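Local coordinates for hypothetical protein (Nostoc punctiforme, PDB 2O62), which is of unknown function but probably consists of two calycin-like beta domains, the second related to the C-terminal domain of an ATP synthase biogenesis factor, at residues S35-E40 with V48-S53; N102-L107 with I123-A128; T166-Q171 with L178-S183; S243-R248 with L264-R269. All blocks are in the same frame, centred on the assembly; numbering follows the deposited sequence.

Contact 1: S35-E40 with V48-S53; sequences SRLCLE and VRLTLS
L39 lays its CD2 methyl against L50, which lies alongside and points the same way; L39 CD2 comes to 3.6 Å from L50 CD1 and also touches L50 CB. The same methyl reaches V48 CG1 at 3.9 Å, because CG of L39 stands anti to the carbonyl carbon (chi1 -72°) and the branch leans across to the partner strand. L37 and L52 continue this apolar face with a looser contact, L37 CB to L52 CD1 at 4.1 Å. Between the strands, R36, C38 and E40 each exchange a pair of N-H...O bonds with S53, T51 and R49 respectively. The two segments form an antiparallel beta hairpin of the N-terminal calycin-like domain, flanked by strand 14-23 beyond 35-40 and by strand 60-64 beyond 48-53; helix 5-10 covers V48. On the other face, E40 and R49 run side by side with carboxylate and guanidinium planes nearly perpendicular, 89° apart. E40 OE2 touches the aliphatic R49 CD at 3.4 Å but stays 4.2 Å from R49 NH1, beyond a salt bridge; E63 takes R49 NH2 instead. Water makes up the difference: one molecule donates to E40 OE2 at 2.6 Å and accepts from R49 NH1 over 3.3 Å, while another joins E40 OE2 to T51 OG1, 2.7 Å from that hydroxyl.

Contact 2: N102-L107 with I123-A128; sequences NRRLRL and IREHLA
E125 places its carboxylate between R104 and R106, two arginines from the same face of the neighbouring strand, and is held by both. R106 grips it side-on: NE bonds E125 OE1 at 2.9 Å and NH2 bonds E125 OE2 at 2.9 Å, the second almost straight at 175°. Both oxygens lie in the R106 guanidinium plane, yet the arginine approaches from above the plane of the carboxylate. R104 meets OE1 on its syn side but tilted out of the carboxylate plane, with NE at 3.0 Å from E125 OE1 and NH2 slightly farther away. E125 OE1 therefore accepts three N-H groups. The R106 guanidinium is covered on one face by I123 CD1, and its NH1 pairs with E95; R104 NH1 goes to N12, and W16 makes a cation-pi contact with R104.

On the opposite face of this antiparallel hairpin, R103 folds back over the backbone through bends at chi2 (-71°) and chi3. Its NE bonds E125 O at 2.9 Å from above the carbonyl plane, while R104 N reaches the same oxygen from the other face. R103 NH2 likewise joins E125 N on R104 O, bonding that oxygen at 3.1 Å, and has a salt bridge to D217 as well. R103 NH1 bonds the carbonyl of A133.

In the N-terminal antiparallel sheet, the carboxylate of E125 is thus shared by two guanidinium groups, one of which also pairs with E95; this would probably favour its ionised form and partly offset the cost of burying the charged groups on both strands.

Contact 3: T166-Q171 with L178-S183; sequences TTLKIQ and LMQSTS
L178 opens the strand by wedging its CD1 methyl against I170, 3.6 Å from I170 CG2; I140, L144 and V200 also touch its side chain. M179, a selenomethionine, turns to the other face, where bends at chi2 and chi3 curl its CE methyl back toward the facing strand, 4.1 Å from Q171 CG. Its backbone N and O bond Q171, with M179 N to Q171 O at 2.7 Å. Q180 stretches along the face shared with L168 and I170: CG stands anti to the backbone N (chi1 -176°), and the extended chain brings the amide over the leucine, Q180 NE2 to L168 CD1 at 3.3 Å. The strands belong to a hairpin in the closed antiparallel barrel of the C-terminal calycin-like domain, between strands 145-155 and 187-196. In the middle of the pairing, S181 exchanges two backbone bonds with K169 and sends OG to T190 on the next strand. T182 accepts the Q180 amide on its hydroxyl, Q180 NE2 to T182 OG1 at 2.8 Å and 167°, almost in the amide plane. This bond fixes the rotation of the amide, whose OE1 bonds a glycerol, and T182 OG1 in turn lies 3.5 Å from L168 CD1. S183 lies beside T167, with S183 CB 3.9 Å from T167 CB. S183 OG bonds T188, and S183 N bonds T167 O.

Contact 4: S243-R248 with L264-R269; sequences SDLRQR and LVTEER
Strands 245-248 and 264-269 run antiparallel at 163°, 4.6 Å apart at their closest, with R246 and R248 exchanging paired backbone bonds with E267 and V265. They form the last hairpin of the C-terminal calycin-like barrel, and strand 259-269 closes the barrel against strand 145-155. R248 crosses to E267, two residues beyond its own bridge partner, and takes the carboxylate side-on: R248 NH2 to E267 OE2 at 2.7 Å and R248 NE to E267 OE1 at 3.1 Å, both nearly straight. The oxygens lie in the guanidinium plane, but the arginine stands above the carboxylate, the two planes being 54° apart. A bend at chi3 (-78°) turns the guanidinium toward E267, and the V265 methyls lie against one of its faces, with V265 CG1 at 3.5 Å from R248 NH2. R248 NH1 pairs with E236. R246 approaches E267 through a water that accepts from R246 NH1 and donates to E267 OE1; R246 NH2 bonds S220 and a glycerol. On the opposite face, Q247 lies alongside T266 and L245 CD1 packs on T266 CG2 at 3.8 Å. At the exposed end, the guanidinium of R269 lies over the S243 carbonyl oxygen. The Q247 amide is anchored by Q247 NE2 donating to T266 OG1 at 2.9 Å, with the hydroxyl close to the amide plane.

In the fold
Contacts 1 and 2 belong to the N-terminal sheet and touch: L37 CD1 of contact 1 packs on the E125 network of contact 2, 3.5 Å from R106 NH2. Contacts 3 and 4 meet in a similar way in the C-terminal barrel, where L168 CD2 lies 3.6 Å from E267 OE1. The centres within each pair are 13 Å apart. A leucine beside a buried arginine-glutamate cluster thus recurs in both domains. Across the domains, contacts 2 and 4 are about 17 Å apart between centres, whereas contacts 1 and 3 are 39 Å apart. No active site is known; glycerols, probably from crystallisation, bond H126, Q180 and R246.

Contact 1: S35-E40 with V48-S53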
loop_
_atom_site.group_PDB
_atom_site.type_symbol
_atom_site.label_atom_id
_atom_site.label_comp_id
_atom_site.label_asym_id
_atom_site.label_seq_id
_atom_site.Cartn_x
_atom_site.Cartn_y
_atom_site.Cartn_z
ATOM N N SER A 35 12.564 -4.821 14.435
ATOM C CA SER A 35 12.763 -5.901 13.464
ATOM C C SER A 35 14.048 -5.768 12.629
ATOM O O SER A 35 14.591 -4.668 12.404
ATOM C CB SER A 35 11.543 -5.988 12.556
ATOM O OG SER A 35 11.412 -4.827 11.758
ATOM N N ARG A 36 14.560 -6.945 12.242
ATOM C CA ARG A 36 15.647 -7.075 11.276
ATOM C C ARG A 36 15.230 -8.215 10.350
ATOM O O ARG A 36 14.947 -9.328 10.818
ATOM C CB ARG A 36 16.977 -7.413 11.964
ATOM C CG ARG A 36 18.209 -7.248 11.088
ATOM C CD ARG A 36 19.530 -7.275 11.903
ATOM N NE ARG A 36 20.720 -7.400 11.048
ATOM C CZ ARG A 36 21.661 -6.471 10.853
ATOM N NH1 ARG A 36 21.612 -5.278 11.456
ATOM N NH2 ARG A 36 22.677 -6.749 10.045
ATOM N N LEU A 37 15.163 -7.916 9.051
ATOM C CA LEU A 37 14.696 -8.854 8.033
ATOM C C LEU A 37 15.804 -8.953 7.026
ATOM O O LEU A 37 16.114 -8.009 6.314
ATOM C CB LEU A 37 13.409 -8.371 7.376
ATOM C CG LEU A 37 12.627 -9.347 6.479
ATOM C CD1 LEU A 37 11.218 -8.826 6.349
ATOM C CD2 LEU A 37 13.172 -9.481 5.160
ATOM N N CYS A 38 16.403 -10.116 6.993
ATOM C CA CYS A 38 17.459 -10.375 6.020
ATOM C C CYS A 38 16.907 -11.217 4.886
ATOM O O CYS A 38 16.330 -12.263 5.081
ATOM C CB CYS A 38 18.685 -11.057 6.623
ATOM S SG CYS A 38 19.992 -11.421 5.400
ATOM N N LEU A 39 17.062 -10.694 3.680
ATOM C CA LEU A 39 16.729 -11.423 2.461
ATOM C C LEU A 39 18.036 -11.611 1.730
ATOM O O LEU A 39 18.679 -10.655 1.276
ATOM C CB LEU A 39 15.762 -10.674 1.548
ATOM C CG LEU A 39 14.301 -10.540 1.950
ATOM C CD1 LEU A 39 13.571 -9.591 0.982
ATOM C CD2 LEU A 39 13.625 -11.930 1.929
ATOM N N GLU A 40 18.431 -12.856 1.601
ATOM C CA GLU A 40 19.668 -13.165 0.942
ATOM C C GLU A 40 19.440 -14.188 -0.164
ATOM O O GLU A 40 18.643 -15.101 -0.019
ATOM C CB GLU A 40 20.659 -13.695 1.954
ATOM C CG GLU A 40 20.337 -15.041 2.555
ATOM C CD GLU A 40 21.188 -15.342 3.798
ATOM O OE1 GLU A 40 22.432 -15.166 3.711
ATOM O OE2 GLU A 40 20.600 -15.749 4.848
ATOM N N VAL A 48 15.865 -17.737 -2.346
ATOM C CA VAL A 48 16.009 -16.618 -1.413
ATOM C C VAL A 48 15.690 -17.071 0.020
ATOM O O VAL A 48 14.617 -17.646 0.267
ATOM C CB VAL A 48 15.109 -15.432 -1.773
ATOM C CG1 VAL A 48 15.161 -14.412 -0.679
ATOM C CG2 VAL A 48 15.569 -14.759 -3.075
ATOM N N ARG A 49 16.629 -16.855 0.946
ATOM C CA ARG A 49 16.395 -17.152 2.344
ATOM C C ARG A 49 15.993 -15.892 3.089
ATOM O O ARG A 49 16.658 -14.853 3.014
ATOM C CB ARG A 49 17.617 -17.730 3.008
ATOM C CG ARG A 49 17.422 -17.927 4.511
ATOM C CD ARG A 49 18.658 -18.484 5.136
ATOM N NE ARG A 49 18.811 -19.845 4.686
ATOM C CZ ARG A 49 19.971 -20.483 4.551
ATOM N NH1 ARG A 49 21.121 -19.875 4.823
ATOM N NH2 ARG A 49 19.972 -21.743 4.115
ATOM N N LEU A 50 14.883 -15.993 3.806
ATOM C CA LEU A 50 14.378 -14.893 4.602
ATOM C C LEU A 50 14.596 -15.186 6.075
ATOM O O LEU A 50 14.232 -16.260 6.536
ATOM C CB LEU A 50 12.896 -14.716 4.318
ATOM C CG LEU A 50 12.140 -13.636 5.105
ATOM C CD1 LEU A 50 11.063 -13.051 4.256
ATOM C CD2 LEU A 50 11.540 -14.157 6.426
ATOM N N THR A 51 15.234 -14.259 6.804
ATOM C CA THR A 51 15.456 -14.431 8.249
ATOM C C THR A 51 14.870 -13.178 8.877
ATOM O O THR A 51 15.442 -12.111 8.714
ATOM C CB THR A 51 16.942 -14.582 8.626
ATOM O OG1 THR A 51 17.535 -15.680 7.917
ATOM C CG2 THR A 51 17.090 -14.875 10.112
ATOM N N LEU A 52 13.709 -13.324 9.520
ATOM C CA LEU A 52 13.043 -12.252 10.248
ATOM C C LEU A 52 13.251 -12.410 11.759
ATOM O O LEU A 52 12.788 -13.381 12.386
ATOM C CB LEU A 52 11.560 -12.196 9.917
ATOM C CG LEU A 52 10.708 -11.187 10.703
ATOM C CD1 LEU A 52 11.178 -9.784 10.483
ATOM C CD2 LEU A 52 9.268 -11.313 10.315
ATOM N N SER A 53 14.000 -11.465 12.327
ATOM C CA SER A 53 14.177 -11.369 13.780
ATOM C C SER A 53 13.337 -10.193 14.278
ATOM O O SER A 53 13.402 -9.102 13.721
ATOM C CB SER A 53 15.643 -11.134 14.132
ATOM O OG SER A 53 16.448 -12.144 13.592
HETATM O O HOH W 1 18.332 -14.743 5.509
HETATM O O HOH W 2 21.637 -17.280 6.727
#

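Contact 2: N102-L107 with I123-A128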
loop_
_atom_site.group_PDB
_atom_site.type_symbol
_atom_site.label_atom_id
_atom_site.label_comp_id
_atom_site.label_asym_id
_atom_site.label_seq_id
_atom_site.Cartn_x
_atom_site.Cartn_y
_atom_site.Cartn_z
ATOM N N ASN A 102 16.848 3.618 0.063
ATOM C CA ASN A 102 17.235 2.859 1.276
ATOM C C ASN A 102 16.065 2.445 2.175
ATOM O O ASN A 102 16.286 2.040 3.300
ATOM C CB ASN A 102 18.261 3.649 2.143
ATOM C CG ASN A 102 17.621 4.810 2.943
ATOM O OD1 ASN A 102 16.893 5.655 2.360
ATOM N ND2 ASN A 102 17.914 4.877 4.277
ATOM N N ARG A 103 14.842 2.650 1.711
ATOM C CA ARG A 103 13.641 2.492 2.515
ATOM C C ARG A 103 12.664 1.537 1.883
ATOM O O ARG A 103 12.556 1.457 0.654
ATOM C CB ARG A 103 12.902 3.839 2.656
ATOM C CG ARG A 103 13.574 4.845 3.584
ATOM C CD ARG A 103 13.516 4.528 5.075
ATOM N NE ARG A 103 12.243 3.898 5.406
ATOM C CZ ARG A 103 11.117 4.545 5.664
ATOM N NH1 ARG A 103 11.125 5.861 5.801
ATOM N NH2 ARG A 103 9.996 3.850 5.844
ATOM N N ARG A 104 11.930 0.832 2.738
ATOM C CA ARG A 104 10.652 0.241 2.356
ATOM C C ARG A 104 9.606 0.767 3.312
ATOM O O ARG A 104 9.898 1.068 4.489
ATOM C CB ARG A 104 10.646 -1.278 2.348
ATOM C CG ARG A 104 11.803 -1.895 1.635
ATOM C CD ARG A 104 11.529 -3.320 1.233
ATOM N NE ARG A 104 11.379 -4.200 2.370
ATOM C CZ ARG A 104 11.186 -5.512 2.313
ATOM N NH1 ARG A 104 11.133 -6.132 1.149
ATOM N NH2 ARG A 104 11.058 -6.219 3.429
ATOM N N LEU A 105 8.393 0.915 2.800
ATOM C CA LEU A 105 7.237 1.214 3.629
ATOM C C LEU A 105 6.190 0.235 3.223
ATOM O O LEU A 105 5.755 0.249 2.049
ATOM C CB LEU A 105 6.669 2.620 3.414
ATOM C CG LEU A 105 5.335 2.649 4.211
ATOM C CD1 LEU A 105 5.607 3.154 5.645
ATOM C CD2 LEU A 105 4.196 3.295 3.628
ATOM N N ARG A 106 5.796 -0.616 4.171
ATOM C CA ARG A 106 4.890 -1.712 3.859
ATOM C C ARG A 106 3.678 -1.575 4.757
ATOM O O ARG A 106 3.822 -1.425 5.972
ATOM C CB ARG A 106 5.539 -3.051 4.035
ATOM C CG ARG A 106 6.823 -3.109 3.351
ATOM C CD ARG A 106 7.405 -4.504 3.242
ATOM N NE ARG A 106 8.071 -4.982 4.443
ATOM C CZ ARG A 106 7.796 -6.127 5.070
ATOM N NH1 ARG A 106 6.796 -6.913 4.686
ATOM N NH2 ARG A 106 8.552 -6.526 6.081
ATOM N N LEU A 107 2.507 -1.545 4.146
ATOM C CA LEU A 107 1.282 -1.329 4.881
ATOM C C LEU A 107 0.344 -2.514 4.700
ATOM O O LEU A 107 -0.047 -2.833 3.587
ATOM C CB LEU A 107 0.613 -0.004 4.450
ATOM C CG LEU A 107 -0.502 0.577 5.353
ATOM C CD1 LEU A 107 -0.515 2.074 5.308
ATOM C CD2 LEU A 107 -1.846 0.099 4.907
ATOM N N ILE A 123 5.007 -1.231 8.444
ATOM C CA ILE A 123 6.331 -1.743 8.565
ATOM C C ILE A 123 7.262 -0.731 7.884
ATOM O O ILE A 123 7.273 -0.596 6.650
ATOM C CB ILE A 123 6.441 -3.119 7.926
ATOM C CG1 ILE A 123 5.410 -4.089 8.555
ATOM C CG2 ILE A 123 7.856 -3.647 8.055
ATOM C CD1 ILE A 123 5.244 -5.443 7.786
ATOM N N ARG A 124 8.041 -0.030 8.703
ATOM C CA ARG A 124 8.962 1.015 8.232
ATOM C C ARG A 124 10.379 0.511 8.341
ATOM O O ARG A 124 10.873 0.348 9.437
ATOM C CB ARG A 124 8.816 2.289 9.071
ATOM C CG ARG A 124 7.459 2.939 8.926
ATOM C CD ARG A 124 7.187 3.914 10.039
ATOM N NE ARG A 124 6.768 3.238 11.250
ATOM C CZ ARG A 124 6.475 3.851 12.402
ATOM N NH1 ARG A 124 6.560 5.150 12.508
ATOM N NH2 ARG A 124 6.060 3.133 13.422
ATOM N N GLU A 125 11.021 0.320 7.194
ATOM C CA GLU A 125 12.295 -0.357 7.108
ATOM C C GLU A 125 13.312 0.489 6.381
ATOM O O GLU A 125 12.994 1.147 5.396
ATOM C CB GLU A 125 12.141 -1.683 6.388
ATOM C CG GLU A 125 11.394 -2.739 7.209
ATOM C CD GLU A 125 10.938 -3.906 6.388
ATOM O OE1 GLU A 125 10.599 -3.720 5.203
ATOM O OE2 GLU A 125 10.891 -5.035 6.923
ATOM N N HIS A 126 14.541 0.443 6.874
ATOM C CA HIS A 126 15.685 1.107 6.255
ATOM C C HIS A 126 16.798 0.068 6.143
ATOM O O HIS A 126 16.969 -0.864 6.972
ATOM C CB HIS A 126 16.132 2.332 7.056
ATOM C CG HIS A 126 16.551 2.016 8.448
ATOM N ND1 HIS A 126 15.652 1.906 9.492
ATOM C CD2 HIS A 126 17.772 1.721 8.963
ATOM C CE1 HIS A 126 16.311 1.580 10.592
ATOM N NE2 HIS A 126 17.595 1.452 10.298
ATOM N N LEU A 127 17.564 0.192 5.089
ATOM C CA LEU A 127 18.713 -0.669 4.911
ATOM C C LEU A 127 19.674 -0.495 6.081
ATOM O O LEU A 127 20.005 0.643 6.470
ATOM C CB LEU A 127 19.436 -0.342 3.613
ATOM C CG LEU A 127 18.756 -0.878 2.379
ATOM C CD1 LEU A 127 19.572 -0.358 1.224
ATOM C CD2 LEU A 127 18.713 -2.455 2.406
ATOM N N ALA A 128 20.176 -1.626 6.575
ATOM C CA ALA A 128 21.116 -1.646 7.674
ATOM C C ALA A 128 22.327 -0.778 7.317
ATOM O O ALA A 128 22.894 -0.911 6.235
ATOM C CB ALA A 128 21.563 -3.089 8.016
#

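Contact 3: T166-Q171 with L178-S183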
loop_
_atom_site.group_PDB
_atom_site.type_symbol
_atom_site.label_atom_id
_atom_site.label_comp_id
_atom_site.label_asym_id
_atom_site.label_seq_id
_atom_site.Cartn_x
_atom_site.Cartn_y
_atom_site.Cartn_z
ATOM N N THR A 166 -2.174 10.092 -14.589
ATOM C CA THR A 166 -2.941 10.380 -13.391
ATOM C C THR A 166 -2.864 11.846 -13.067
ATOM O O THR A 166 -1.865 12.493 -13.348
ATOM C CB THR A 166 -2.431 9.613 -12.195
ATOM O OG1 THR A 166 -1.101 10.039 -11.840
ATOM C CG2 THR A 166 -2.412 8.137 -12.487
ATOM N N THR A 167 -3.942 12.324 -12.455
ATOM C CA THR A 167 -4.070 13.656 -11.900
ATOM C C THR A 167 -4.768 13.485 -10.535
ATOM O O THR A 167 -5.716 12.708 -10.393
ATOM C CB THR A 167 -4.936 14.550 -12.832
ATOM O OG1 THR A 167 -4.270 14.732 -14.103
ATOM C CG2 THR A 167 -5.145 15.910 -12.232
ATOM N N LEU A 168 -4.333 14.228 -9.542
ATOM C CA LEU A 168 -5.026 14.267 -8.271
ATOM C C LEU A 168 -5.044 15.705 -7.810
ATOM O O LEU A 168 -3.997 16.341 -7.721
ATOM C CB LEU A 168 -4.267 13.382 -7.293
ATOM C CG LEU A 168 -4.607 13.331 -5.816
ATOM C CD1 LEU A 168 -6.047 13.052 -5.664
ATOM C CD2 LEU A 168 -3.781 12.158 -5.223
ATOM N N LYS A 169 -6.234 16.247 -7.587
ATOM C CA LYS A 169 -6.410 17.606 -7.063
ATOM C C LYS A 169 -7.119 17.489 -5.715
ATOM O O LYS A 169 -8.114 16.773 -5.608
ATOM C CB LYS A 169 -7.260 18.469 -8.020
ATOM C CG LYS A 169 -6.773 18.422 -9.469
ATOM C CD LYS A 169 -7.514 19.336 -10.421
ATOM C CE LYS A 169 -6.781 19.434 -11.781
ATOM N NZ LYS A 169 -7.427 20.426 -12.725
ATOM N N ILE A 170 -6.602 18.169 -4.697
ATOM C CA ILE A 170 -7.149 18.104 -3.364
ATOM C C ILE A 170 -7.219 19.531 -2.848
ATOM O O ILE A 170 -6.217 20.228 -2.818
ATOM C CB ILE A 170 -6.278 17.207 -2.441
ATOM C CG1 ILE A 170 -6.148 15.836 -3.071
ATOM C CG2 ILE A 170 -6.900 17.074 -1.068
ATOM C CD1 ILE A 170 -5.276 14.890 -2.293
ATOM N N GLN A 171 -8.417 19.985 -2.518
ATOM C CA GLN A 171 -8.565 21.311 -1.987
ATOM C C GLN A 171 -9.613 21.329 -0.882
ATOM O O GLN A 171 -10.538 20.517 -0.891
ATOM C CB GLN A 171 -8.939 22.299 -3.098
ATOM C CG GLN A 171 -7.957 22.316 -4.334
ATOM C CD GLN A 171 -6.504 22.955 -4.145
ATOM O OE1 GLN A 171 -6.070 23.422 -3.061
ATOM N NE2 GLN A 171 -5.766 22.967 -5.262
ATOM N N LEU A 178 -13.234 18.568 2.335
ATOM C CA LEU A 178 -12.204 18.255 1.372
ATOM C C LEU A 178 -12.890 17.959 0.036
ATOM O O LEU A 178 -13.921 17.305 -0.002
ATOM C CB LEU A 178 -11.392 17.065 1.876
ATOM C CG LEU A 178 -10.044 16.891 1.201
ATOM C CD1 LEU A 178 -9.046 17.926 1.756
ATOM C CD2 LEU A 178 -9.481 15.481 1.331
HETATM N N MSE A 179 -12.361 18.533 -1.038
HETATM C CA MSE A 179 -12.764 18.221 -2.413
HETATM C C MSE A 179 -11.592 17.484 -3.026
HETATM O O MSE A 179 -10.478 17.986 -3.000
HETATM C CB MSE A 179 -13.002 19.541 -3.158
HETATM C CG MSE A 179 -13.707 19.466 -4.519
HETATM SE SE MSE A 179 -12.620 18.951 -6.092
HETATM C CE MSE A 179 -10.808 19.809 -5.846
ATOM N N GLN A 180 -11.829 16.290 -3.549
ATOM C CA GLN A 180 -10.795 15.502 -4.223
ATOM C C GLN A 180 -11.286 15.103 -5.614
ATOM O O GLN A 180 -12.397 14.576 -5.740
ATOM C CB GLN A 180 -10.435 14.238 -3.480
ATOM C CG GLN A 180 -9.292 13.500 -4.179
ATOM C CD GLN A 180 -8.804 12.310 -3.418
ATOM O OE1 GLN A 180 -8.787 12.315 -2.190
ATOM N NE2 GLN A 180 -8.356 11.276 -4.137
ATOM N N SER A 181 -10.460 15.380 -6.626
ATOM C CA SER A 181 -10.723 15.017 -7.994
ATOM C C SER A 181 -9.565 14.189 -8.450
ATOM O O SER A 181 -8.427 14.682 -8.456
ATOM C CB SER A 181 -10.823 16.233 -8.893
ATOM O OG SER A 181 -11.213 15.792 -10.188
ATOM N N THR A 182 -9.834 12.952 -8.829
ATOM C CA THR A 182 -8.800 12.031 -9.225
ATOM C C THR A 182 -9.073 11.493 -10.636
ATOM O O THR A 182 -10.143 10.882 -10.901
ATOM C CB THR A 182 -8.755 10.873 -8.239
ATOM O OG1 THR A 182 -8.851 11.383 -6.901
ATOM C CG2 THR A 182 -7.497 10.105 -8.362
ATOM N N SER A 183 -8.077 11.645 -11.518
ATOM C CA SER A 183 -8.135 11.090 -12.869
ATOM C C SER A 183 -7.172 9.948 -13.010
ATOM O O SER A 183 -6.022 9.985 -12.537
ATOM C CB SER A 183 -7.823 12.156 -13.885
ATOM O OG SER A 183 -8.757 13.229 -13.721
#

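Contact 4: S243-R248 with L264-R269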
loop_
_atom_site.group_PDB
_atom_site.type_symbol
_atom_site.label_atom_id
_atom_site.label_comp_id
_atom_site.label_asym_id
_atom_site.label_seq_id
_atom_site.Cartn_x
_atom_site.Cartn_y
_atom_site.Cartn_z
ATOM N N SER A 243 8.261 15.895 -0.031
ATOM C CA SER A 243 7.142 16.870 -0.054
ATOM C C SER A 243 6.457 16.971 -1.430
ATOM O O SER A 243 5.290 17.324 -1.502
ATOM C CB SER A 243 7.577 18.264 0.413
ATOM O OG SER A 243 8.467 18.836 -0.524
ATOM N N ASP A 244 7.176 16.650 -2.507
ATOM C CA ASP A 244 6.650 16.811 -3.885
ATOM C C ASP A 244 6.636 15.503 -4.666
ATOM O O ASP A 244 6.516 15.498 -5.886
ATOM C CB ASP A 244 7.486 17.856 -4.628
ATOM C CG ASP A 244 8.988 17.531 -4.604
ATOM O OD1 ASP A 244 9.414 16.405 -4.154
ATOM O OD2 ASP A 244 9.762 18.425 -5.002
ATOM N N LEU A 245 6.729 14.382 -3.959
ATOM C CA LEU A 245 6.710 13.065 -4.571
ATOM C C LEU A 245 5.871 12.074 -3.754
ATOM O O LEU A 245 6.158 11.820 -2.572
ATOM C CB LEU A 245 8.139 12.530 -4.735
ATOM C CG LEU A 245 8.261 11.141 -5.375
ATOM C CD1 LEU A 245 7.842 11.164 -6.814
ATOM C CD2 LEU A 245 9.717 10.599 -5.195
ATOM N N ARG A 246 4.852 11.476 -4.385
ATOM C CA ARG A 246 3.981 10.535 -3.711
ATOM C C ARG A 246 3.743 9.335 -4.582
ATOM O O ARG A 246 3.614 9.459 -5.814
ATOM C CB ARG A 246 2.649 11.183 -3.419
ATOM C CG ARG A 246 1.693 10.322 -2.601
ATOM C CD ARG A 246 0.906 11.168 -1.616
ATOM N NE ARG A 246 -0.105 10.412 -0.848
ATOM C CZ ARG A 246 -1.408 10.407 -1.097
ATOM N NH1 ARG A 246 -1.903 11.012 -2.168
ATOM N NH2 ARG A 246 -2.239 9.740 -0.280
ATOM N N GLN A 247 3.703 8.169 -3.966
ATOM C CA GLN A 247 3.248 6.999 -4.660
ATOM C C GLN A 247 1.965 6.516 -4.044
ATOM O O GLN A 247 1.745 6.664 -2.854
ATOM C CB GLN A 247 4.300 5.860 -4.667
ATOM C CG GLN A 247 5.456 6.128 -5.596
ATOM C CD GLN A 247 6.374 4.963 -5.769
ATOM O OE1 GLN A 247 6.658 4.247 -4.832
ATOM N NE2 GLN A 247 6.799 4.716 -7.021
ATOM N N ARG A 248 1.126 5.926 -4.872
ATOM C CA ARG A 248 -0.084 5.226 -4.404
ATOM C C ARG A 248 -0.096 3.815 -5.001
ATOM O O ARG A 248 0.291 3.618 -6.157
ATOM C CB ARG A 248 -1.324 5.985 -4.809
ATOM C CG ARG A 248 -1.401 7.356 -4.152
ATOM C CD ARG A 248 -2.680 8.057 -4.503
ATOM N NE ARG A 248 -2.656 8.660 -5.861
ATOM C CZ ARG A 248 -3.437 8.275 -6.888
ATOM N NH1 ARG A 248 -4.338 7.312 -6.757
ATOM N NH2 ARG A 248 -3.359 8.883 -8.060
ATOM N N LEU A 264 0.556 0.802 -9.523
ATOM C CA LEU A 264 1.463 1.703 -8.829
ATOM C C LEU A 264 1.499 3.043 -9.541
ATOM O O LEU A 264 1.816 3.137 -10.717
ATOM C CB LEU A 264 2.855 1.073 -8.717
ATOM C CG LEU A 264 3.891 1.896 -7.929
ATOM C CD1 LEU A 264 3.562 2.015 -6.536
ATOM C CD2 LEU A 264 5.262 1.178 -8.077
ATOM N N VAL A 265 1.057 4.061 -8.811
ATOM C CA VAL A 265 1.004 5.445 -9.261
ATOM C C VAL A 265 2.211 6.191 -8.688
ATOM O O VAL A 265 2.490 6.101 -7.504
ATOM C CB VAL A 265 -0.230 6.101 -8.722
ATOM C CG1 VAL A 265 -0.337 7.522 -9.198
ATOM C CG2 VAL A 265 -1.471 5.292 -9.105
ATOM N N THR A 266 2.931 6.918 -9.530
ATOM C CA THR A 266 3.948 7.839 -9.035
ATOM C C THR A 266 3.590 9.207 -9.539
ATOM O O THR A 266 3.454 9.393 -10.737
ATOM C CB THR A 266 5.328 7.451 -9.554
ATOM O OG1 THR A 266 5.567 6.066 -9.292
ATOM C CG2 THR A 266 6.398 8.286 -8.868
ATOM N N GLU A 267 3.470 10.182 -8.630
ATOM C CA GLU A 267 2.981 11.491 -8.950
ATOM C C GLU A 267 3.847 12.557 -8.307
ATOM O O GLU A 267 4.423 12.340 -7.242
ATOM C CB GLU A 267 1.579 11.697 -8.379
ATOM C CG GLU A 267 0.532 10.796 -8.802
ATOM C CD GLU A 267 -0.768 10.945 -7.951
ATOM O OE1 GLU A 267 -0.736 10.943 -6.680
ATOM O OE2 GLU A 267 -1.802 11.030 -8.630
ATOM N N GLU A 268 3.932 13.722 -8.951
ATOM C CA GLU A 268 4.660 14.822 -8.404
ATOM C C GLU A 268 3.760 16.024 -8.210
ATOM O O GLU A 268 2.756 16.183 -8.907
ATOM C CB GLU A 268 5.856 15.153 -9.306
ATOM C CG GLU A 268 5.489 15.607 -10.676
ATOM C CD GLU A 268 6.683 16.206 -11.401
ATOM O OE1 GLU A 268 7.784 15.626 -11.297
ATOM O OE2 GLU A 268 6.518 17.268 -12.035
ATOM N N ARG A 269 4.118 16.845 -7.234
ATOM C CA ARG A 269 3.350 18.023 -6.877
ATOM C C ARG A 269 3.546 19.083 -7.959
ATOM O O ARG A 269 4.666 19.303 -8.398
ATOM C CB ARG A 269 3.799 18.554 -5.510
ATOM C CG ARG A 269 3.007 19.719 -4.983
ATOM C CD ARG A 269 3.552 20.137 -3.595
ATOM N NE ARG A 269 4.952 20.576 -3.643
ATOM C CZ ARG A 269 5.664 20.968 -2.579
ATOM N NH1 ARG A 269 5.108 20.986 -1.374
ATOM N NH2 ARG A 269 6.946 21.324 -2.702
HETATM O O HOH W 3 -0.552 12.360 -4.390
#